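Local coordinates for putative translation initiation inhibitor (Salmonella typhimurium, PDB 3GTZ), which is of unknown function but belongs to the RutC (YjgF-like) family, some of whose members deaminate reactive enamines and imines, at residues A[21-26]-A[111-116]; A[28-33]-A[42-47]; A[35-40]-A[105-110]. One frame throughout, in Å; residues are numbered along the deposited sequence.

In the fold
Contact 1 is the most buried of the three: it pairs strands 23-28 and 108-115 through regular backbone bonds in the middle of the sheet, with one face turned to helix 37-54 and the other facing neighbouring subunits. Contacts 2 and 3 lie together on the far side of the chain's centre from contact 1, along the first half of that helix, and both are only partly buried. Contact 2 ties the helix to the loop after strand 23-28, whereas contact 3 joins it to the approach to strand 108-115. In contacts 2 and 3 side chains do the bonding, glutamine amides and a lysine meeting backbone carbonyls and one N-H. The two are linked by Gln40, which also bonds Asn32 O.

Contact 1: residues A[21-26]-A[111-116]; sequences NNTLWY and KIVAAV
Leu24 and Ala114 are a hydrogen-bonded pair at the middle of this antiparallel pairing between two central strands of the sheet. Each gives its N-H to the other's carbonyl, Leu24 N to Ala114 O and Ala114 N to Leu24 O both at 2.9 Å. Tyr26 and Ile112 repeat the reciprocal pattern, and Ile112 N meets Tyr26 O head-on at 2.9 Å, with a C=O...N angle of 173°.

The side chains of Leu24, Tyr26, Ile112 and Ala114 share the face turned to helix 37-54. Ile48 of that helix covers Tyr26 and Ile112, Leu52 covers Ala114, and Leu24 packs on Val17 and Gln55. Apolar residues suit this buried layer, and the small Ala114 leaves Leu52 space to pack.

On the other face the packing is tight at one point. The Thr23 methyl CG2 lies 3.5 Å from Val113 CG1, the two side chains crossing obliquely. Both methyls sit over the same face of the Trp25 indole, offset toward its rim. Each branch is anti to its own backbone N (Val113 chi1 -169°). The second Val113 methyl, CG2, runs beside the indole, 4.1 Å from Trp25 CD1. Leu63 of the third subunit packs on this tryptophan, and a glycerol lies near it, which may mark a pocket.

Pairing slackens toward the end of the modelled chain. Asn22 O still accepts from Val116 N, but at 3.2 Å and with the donor well above the carbonyl plane; the same oxygen also bonds Tyr20 OH of the second subunit. Val116 CG1 covers the preceding turn, 3.5 Å from Asn22 C. Asn21 and Asn22 adopt the left-handed conformation that asparagine tolerates well.

The main-chain bonds thus satisfy buried peptide groups of both strands, while the side chains differ: largely apolar toward the helix, and opposite a Thr-Val-Trp cluster bordering neighbouring subunits.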
# COMPACT_ATOMS: atom_id res chain seq x y z
N ASN A 21 -9.78 -5.49 13.56
CA ASN A 21 -8.66 -5.58 14.49
C ASN A 21 -8.18 -4.19 14.94
O ASN A 21 -7.01 -3.88 14.88
CB ASN A 21 -7.54 -6.34 13.80
CG ASN A 21 -6.50 -6.83 14.74
OD1 ASN A 21 -6.74 -6.94 15.92
ND2 ASN A 21 -5.34 -7.12 14.24
N ASN A 22 -9.13 -3.32 15.30
CA ASN A 22 -8.85 -1.96 15.77
C ASN A 22 -8.11 -1.11 14.76
O ASN A 22 -7.37 -0.19 15.14
CB ASN A 22 -8.11 -2.00 17.12
CG ASN A 22 -8.79 -2.93 18.12
OD1 ASN A 22 -8.24 -3.95 18.51
ND2 ASN A 22 -10.02 -2.62 18.45
N THR A 23 -8.33 -1.41 13.48
CA THR A 23 -7.66 -0.76 12.38
C THR A 23 -8.68 -0.47 11.31
O THR A 23 -9.64 -1.18 11.16
CB THR A 23 -6.58 -1.67 11.82
OG1 THR A 23 -5.81 -2.21 12.91
CG2 THR A 23 -5.68 -0.92 10.87
N LEU A 24 -8.49 0.62 10.60
CA LEU A 24 -9.47 1.16 9.68
C LEU A 24 -8.71 1.48 8.41
O LEU A 24 -7.61 2.07 8.46
CB LEU A 24 -10.09 2.44 10.25
CG LEU A 24 -11.09 3.19 9.34
CD1 LEU A 24 -12.10 4.09 10.16
CD2 LEU A 24 -10.35 4.02 8.30
N TRP A 25 -9.28 1.08 7.28
CA TRP A 25 -8.68 1.28 5.97
C TRP A 25 -9.68 2.07 5.14
O TRP A 25 -10.91 1.82 5.23
CB TRP A 25 -8.49 -0.03 5.28
CG TRP A 25 -7.37 -0.87 5.71
CD1 TRP A 25 -6.14 -0.97 5.11
CD2 TRP A 25 -7.37 -1.83 6.77
NE1 TRP A 25 -5.36 -1.89 5.76
CE2 TRP A 25 -6.09 -2.44 6.78
CE3 TRP A 25 -8.31 -2.22 7.71
CZ2 TRP A 25 -5.73 -3.43 7.71
CZ3 TRP A 25 -7.95 -3.20 8.67
CH2 TRP A 25 -6.68 -3.80 8.65
N TYR A 26 -9.15 2.96 4.31
CA TYR A 26 -9.97 3.88 3.52
C TYR A 26 -9.14 4.52 2.45
O TYR A 26 -7.98 4.77 2.66
CB TYR A 26 -10.49 4.99 4.43
CG TYR A 26 -11.24 6.10 3.73
CD1 TYR A 26 -12.52 5.86 3.21
CD2 TYR A 26 -10.70 7.37 3.60
CE1 TYR A 26 -13.24 6.86 2.57
CE2 TYR A 26 -11.41 8.39 2.93
CZ TYR A 26 -12.69 8.13 2.44
OH TYR A 26 -13.43 9.13 1.82
N LYS A 111 -4.72 7.09 0.32
CA LYS A 111 -5.07 5.90 1.08
C LYS A 111 -4.53 6.05 2.49
O LYS A 111 -3.42 6.53 2.73
CB LYS A 111 -4.63 4.60 0.32
CG LYS A 111 -3.64 3.72 1.00
CD LYS A 111 -3.35 2.40 0.19
CE LYS A 111 -3.17 1.16 1.16
NZ LYS A 111 -2.29 1.36 2.43
N ILE A 112 -5.32 5.58 3.42
CA ILE A 112 -5.21 5.85 4.86
C ILE A 112 -5.38 4.53 5.59
O ILE A 112 -6.31 3.79 5.29
CB ILE A 112 -6.35 6.81 5.22
CG1 ILE A 112 -5.94 8.22 4.79
CG2 ILE A 112 -6.79 6.74 6.63
CD1 ILE A 112 -4.59 8.59 5.19
N VAL A 113 -4.44 4.20 6.46
CA VAL A 113 -4.67 3.21 7.52
C VAL A 113 -4.64 3.98 8.84
O VAL A 113 -3.75 4.76 9.04
CB VAL A 113 -3.55 2.17 7.59
CG1 VAL A 113 -3.94 1.03 8.49
CG2 VAL A 113 -3.17 1.66 6.20
N ALA A 114 -5.63 3.77 9.71
CA ALA A 114 -5.80 4.50 10.97
C ALA A 114 -6.17 3.57 12.12
O ALA A 114 -6.62 2.44 11.88
CB ALA A 114 -6.91 5.55 10.80
N ALA A 115 -6.00 4.04 13.37
CA ALA A 115 -6.40 3.29 14.57
C ALA A 115 -7.81 3.70 14.92
O ALA A 115 -8.18 4.87 14.77
CB ALA A 115 -5.49 3.56 15.73
N VAL A 116 -8.62 2.75 15.37
CA VAL A 116 -10.02 3.02 15.62
C VAL A 116 -10.48 2.29 16.90
O VAL A 116 -10.01 1.18 17.14
CB VAL A 116 -10.89 2.60 14.45
CG1 VAL A 116 -10.73 1.14 14.20
CG2 VAL A 116 -12.35 2.91 14.77

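Contact 2: residues A[28-33]-A[42-47]; sequences GVPENL and ANTLAQ
Thr44 and Gln47, on one side of helix 37-54, meet the loop that leaves strand 23-28. This is the first connection of a beta-alpha-beta crossover in the chorismate mutase-like fold of the family, in which strand 62-69 completes the unit.

Thr44 divides its two branches between helix and loop. With chi1 at -49°, the methyl CG2 is anti to the backbone N and comes down on Gly28, 3.4 Å from Gly28 C and 3.5 Å from Gly28 CA. Glycine suits this place because, lacking a side chain, it lets the methyl rest directly on its backbone. The other branch, OG1, bonds Gln40 O one turn back, so the hydroxyl is satisfied within the helix while it also lies near the backbone of Pro30. The proline's restricted phi (-65°) suits the extended backbone that leaves the strand, and its ring packs on Tyr106.

Gln47 is long enough to bridge from helix to loop. Its CG lies anti to the carbonyl carbon, beside the backbone N, and the extended chain beyond carries the amide out to the Val29 carbonyl. Glu31 approaches from the opposite direction, also extended beyond CG, and lays its carboxylate over the Gln47 amide. The two flat groups are almost parallel, 2° apart, with Glu31 OE2 3.9 Å from Gln47 CD. The same carboxylate stands about perpendicular to the amide plane of Asn43. A charged residue fits here because Glu31 is exposed, so that its carboxylate can stay solvated while lying flat over the amide.

A hydrogen bond from Gln47 NE2 to Val29 O, 3.1 Å long, joins helix to loop, the acceptor lying nearly in the plane of the glutamine amide.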
# COMPACT_ATOMS: atom_id res chain seq x y z
N GLY A 28 -9.38 7.96 -0.03
CA GLY A 28 -10.15 9.14 -0.34
C GLY A 28 -9.91 9.52 -1.77
O GLY A 28 -8.79 9.50 -2.25
N VAL A 29 -11.00 9.85 -2.46
CA VAL A 29 -10.94 10.32 -3.82
C VAL A 29 -11.68 11.64 -3.92
O VAL A 29 -12.58 11.92 -3.10
CB VAL A 29 -11.53 9.26 -4.79
CG1 VAL A 29 -10.99 7.88 -4.44
CG2 VAL A 29 -13.04 9.26 -4.72
N PRO A 30 -11.30 12.49 -4.89
CA PRO A 30 -11.92 13.82 -4.98
C PRO A 30 -13.43 13.86 -5.32
O PRO A 30 -13.97 12.96 -5.96
CB PRO A 30 -11.09 14.50 -6.07
CG PRO A 30 -9.84 13.70 -6.17
CD PRO A 30 -10.26 12.31 -5.90
N GLU A 31 -14.10 14.92 -4.85
CA GLU A 31 -15.52 15.13 -5.15
C GLU A 31 -15.70 16.05 -6.37
O GLU A 31 -16.45 15.73 -7.27
CB GLU A 31 -16.26 15.71 -3.94
CG GLU A 31 -16.91 14.63 -3.05
CD GLU A 31 -17.23 15.13 -1.61
OE1 GLU A 31 -16.96 16.32 -1.30
OE2 GLU A 31 -17.75 14.30 -0.80
N ASN A 32 -15.00 17.19 -6.38
CA ASN A 32 -15.09 18.17 -7.46
C ASN A 32 -14.05 17.86 -8.52
O ASN A 32 -12.86 18.10 -8.33
CB ASN A 32 -14.90 19.58 -6.90
CG ASN A 32 -15.30 20.71 -7.89
OD1 ASN A 32 -15.70 20.48 -9.06
ND2 ASN A 32 -15.18 21.96 -7.41
N LEU A 33 -14.51 17.34 -9.65
CA LEU A 33 -13.63 16.84 -10.70
C LEU A 33 -12.96 17.97 -11.47
O LEU A 33 -11.85 17.77 -11.98
CB LEU A 33 -14.39 15.90 -11.65
CG LEU A 33 -14.95 14.57 -11.10
CD1 LEU A 33 -15.76 13.81 -12.20
CD2 LEU A 33 -13.87 13.67 -10.45
N ALA A 42 -7.24 19.24 -0.26
CA ALA A 42 -7.89 19.83 0.93
C ALA A 42 -9.25 19.19 1.21
O ALA A 42 -9.61 18.86 2.35
CB ALA A 42 -8.07 21.28 0.70
N ASN A 43 -10.01 19.01 0.15
CA ASN A 43 -11.33 18.41 0.20
C ASN A 43 -11.23 16.93 0.59
O ASN A 43 -12.05 16.44 1.35
CB ASN A 43 -11.97 18.57 -1.17
CG ASN A 43 -13.48 18.40 -1.17
OD1 ASN A 43 -14.03 17.53 -0.56
ND2 ASN A 43 -14.15 19.25 -1.96
N THR A 44 -10.22 16.23 0.09
CA THR A 44 -10.10 14.84 0.40
C THR A 44 -9.68 14.63 1.83
O THR A 44 -10.15 13.71 2.48
CB THR A 44 -9.17 14.08 -0.54
OG1 THR A 44 -9.53 14.41 -1.87
CG2 THR A 44 -9.33 12.55 -0.36
N LEU A 45 -8.82 15.50 2.35
CA LEU A 45 -8.46 15.44 3.75
C LEU A 45 -9.66 15.72 4.64
O LEU A 45 -9.79 15.13 5.69
CB LEU A 45 -7.34 16.40 4.02
CG LEU A 45 -6.02 16.03 3.33
CD1 LEU A 45 -5.05 17.17 3.53
CD2 LEU A 45 -5.47 14.79 3.93
N ALA A 46 -10.56 16.63 4.21
CA ALA A 46 -11.85 16.88 4.93
C ALA A 46 -12.74 15.67 4.96
O ALA A 46 -13.35 15.41 6.00
CB ALA A 46 -12.62 18.07 4.38
N GLN A 47 -12.82 14.90 3.86
CA GLN A 47 -13.61 13.63 3.83
C GLN A 47 -13.05 12.57 4.78
O GLN A 47 -13.81 11.87 5.47
CB GLN A 47 -13.63 12.98 2.46
CG GLN A 47 -14.39 13.71 1.36
CD GLN A 47 -14.09 13.09 -0.05
OE1 GLN A 47 -14.32 11.88 -0.29
NE2 GLN A 47 -13.51 13.91 -0.95

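Contact 3: residues A[35-40]-A[105-110]; sequences ADAFEQ and KYKVEI
Gln40 and Lys107 cross at about a right angle where the start of helix 37-54 meets the chain leading into strand 108-115. Gln40 reaches out, extended beyond CG, and holds the backbone of 105-107 by both ends of its amide: OE1 takes Lys107 N at 2.6 Å, almost straight at 169°, while NE2 gives to Lys105 O at 3.0 Å and also to Asn32 O. Glutamine suits the place because one side chain can serve a backbone donor and backbone acceptors together.

Lys107 goes across this amide, its CG 3.4 Å from Gln40 OE1. Bends at chi2 and chi4 swing NZ round to Ala35 O and Lys105 O, both at 2.9 Å. At Lys105 O, the Gln40 and Lys107 nitrogens arrive from opposite faces of the carbonyl plane.

Beside these polar bonds the packing is apolar. Lys107 CB lies 3.7 Å from the small Ala37 CB, and Val108 CG1 meets Gln40 CB at 3.6 Å. At the helix start, Asp36 is the N-cap, OD2 accepting from Glu39 N.

Taken together, the ammonium group is probably stabilised by the carbonyl dipoles of Ala35 and Lys105, and Lys105 O, gripped twice, probably becomes more polarised.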
# COMPACT_ATOMS: atom_id res chain seq x y z
N ALA A 35 -12.02 20.83 -9.96
CA ALA A 35 -11.15 21.55 -9.06
C ALA A 35 -9.70 21.20 -9.35
O ALA A 35 -9.41 20.10 -9.83
CB ALA A 35 -11.51 21.24 -7.63
N ASP A 36 -8.81 22.15 -9.06
CA ASP A 36 -7.39 21.97 -9.08
C ASP A 36 -6.91 21.05 -7.94
O ASP A 36 -7.69 20.62 -7.11
CB ASP A 36 -6.69 23.34 -9.05
CG ASP A 36 -6.94 24.14 -7.72
OD1 ASP A 36 -6.69 25.38 -7.71
OD2 ASP A 36 -7.37 23.54 -6.69
N ALA A 37 -5.61 20.77 -7.90
CA ALA A 37 -5.07 19.78 -6.97
C ALA A 37 -5.13 20.25 -5.52
O ALA A 37 -5.23 19.41 -4.63
CB ALA A 37 -3.63 19.38 -7.33
N PHE A 38 -5.00 21.58 -5.29
CA PHE A 38 -5.09 22.10 -3.93
C PHE A 38 -6.48 21.87 -3.37
O PHE A 38 -6.63 21.32 -2.28
CB PHE A 38 -4.73 23.58 -3.81
CG PHE A 38 -4.96 24.10 -2.42
CD1 PHE A 38 -4.06 23.81 -1.40
CD2 PHE A 38 -6.13 24.78 -2.11
CE1 PHE A 38 -4.29 24.24 -0.12
CE2 PHE A 38 -6.38 25.18 -0.83
CZ PHE A 38 -5.45 24.91 0.18
N GLU A 39 -7.50 22.24 -4.11
CA GLU A 39 -8.86 21.96 -3.68
C GLU A 39 -9.10 20.47 -3.50
O GLU A 39 -9.66 20.07 -2.48
CB GLU A 39 -9.88 22.53 -4.64
CG GLU A 39 -11.32 22.40 -4.16
CD GLU A 39 -12.27 23.26 -4.96
OE1 GLU A 39 -11.83 24.17 -5.69
OE2 GLU A 39 -13.49 23.03 -4.85
N GLN A 40 -8.66 19.64 -4.45
CA GLN A 40 -8.95 18.21 -4.39
C GLN A 40 -8.27 17.59 -3.19
O GLN A 40 -8.89 16.77 -2.48
CB GLN A 40 -8.55 17.51 -5.68
CG GLN A 40 -9.55 17.69 -6.85
CD GLN A 40 -9.35 16.71 -8.00
OE1 GLN A 40 -8.42 15.94 -8.00
NE2 GLN A 40 -10.25 16.73 -8.98
N LYS A 105 -9.76 13.20 -14.49
CA LYS A 105 -9.99 14.45 -13.77
C LYS A 105 -9.45 14.44 -12.32
O LYS A 105 -9.54 15.49 -11.63
CB LYS A 105 -11.49 14.72 -13.71
CG LYS A 105 -11.96 15.89 -14.54
CD LYS A 105 -12.58 15.50 -15.86
CE LYS A 105 -13.28 16.73 -16.49
NZ LYS A 105 -14.33 17.32 -15.56
N TYR A 106 -8.95 13.30 -11.82
CA TYR A 106 -8.43 13.21 -10.45
C TYR A 106 -7.01 13.71 -10.42
O TYR A 106 -6.16 13.14 -11.09
CB TYR A 106 -8.37 11.77 -9.93
CG TYR A 106 -9.68 11.08 -9.61
CD1 TYR A 106 -10.87 11.78 -9.46
CD2 TYR A 106 -9.70 9.70 -9.42
CE1 TYR A 106 -12.06 11.12 -9.16
CE2 TYR A 106 -10.89 9.02 -9.13
CZ TYR A 106 -12.06 9.73 -8.99
OH TYR A 106 -13.23 9.07 -8.68
N LYS A 107 -6.72 14.73 -9.62
CA LYS A 107 -5.32 15.16 -9.52
C LYS A 107 -4.65 14.39 -8.36
O LYS A 107 -3.45 14.22 -8.34
CB LYS A 107 -5.15 16.70 -9.38
CG LYS A 107 -6.23 17.61 -10.01
CD LYS A 107 -6.35 17.57 -11.49
CE LYS A 107 -7.38 18.61 -12.04
NZ LYS A 107 -8.88 18.26 -12.06
N VAL A 108 -5.46 13.88 -7.44
CA VAL A 108 -4.95 13.27 -6.20
C VAL A 108 -5.88 12.15 -5.73
O VAL A 108 -7.07 12.14 -6.05
CB VAL A 108 -4.79 14.33 -5.10
CG1 VAL A 108 -6.10 15.04 -4.86
CG2 VAL A 108 -4.31 13.72 -3.84
N GLU A 109 -5.30 11.21 -4.98
CA GLU A 109 -6.05 10.17 -4.30
C GLU A 109 -5.24 9.82 -3.03
O GLU A 109 -4.01 9.97 -3.02
CB GLU A 109 -6.16 9.01 -5.26
CG GLU A 109 -6.96 7.84 -4.87
CD GLU A 109 -7.21 6.94 -6.09
OE1 GLU A 109 -6.94 5.71 -5.99
OE2 GLU A 109 -7.62 7.47 -7.15
N ILE A 110 -5.89 9.41 -1.95
CA ILE A 110 -5.17 9.27 -0.67
C ILE A 110 -5.61 8.04 0.13
O ILE A 110 -6.76 7.96 0.56
CB ILE A 110 -5.37 10.52 0.22
CG1 ILE A 110 -4.94 11.82 -0.50
CG2 ILE A 110 -4.58 10.36 1.50
CD1 ILE A 110 -5.13 13.09 0.32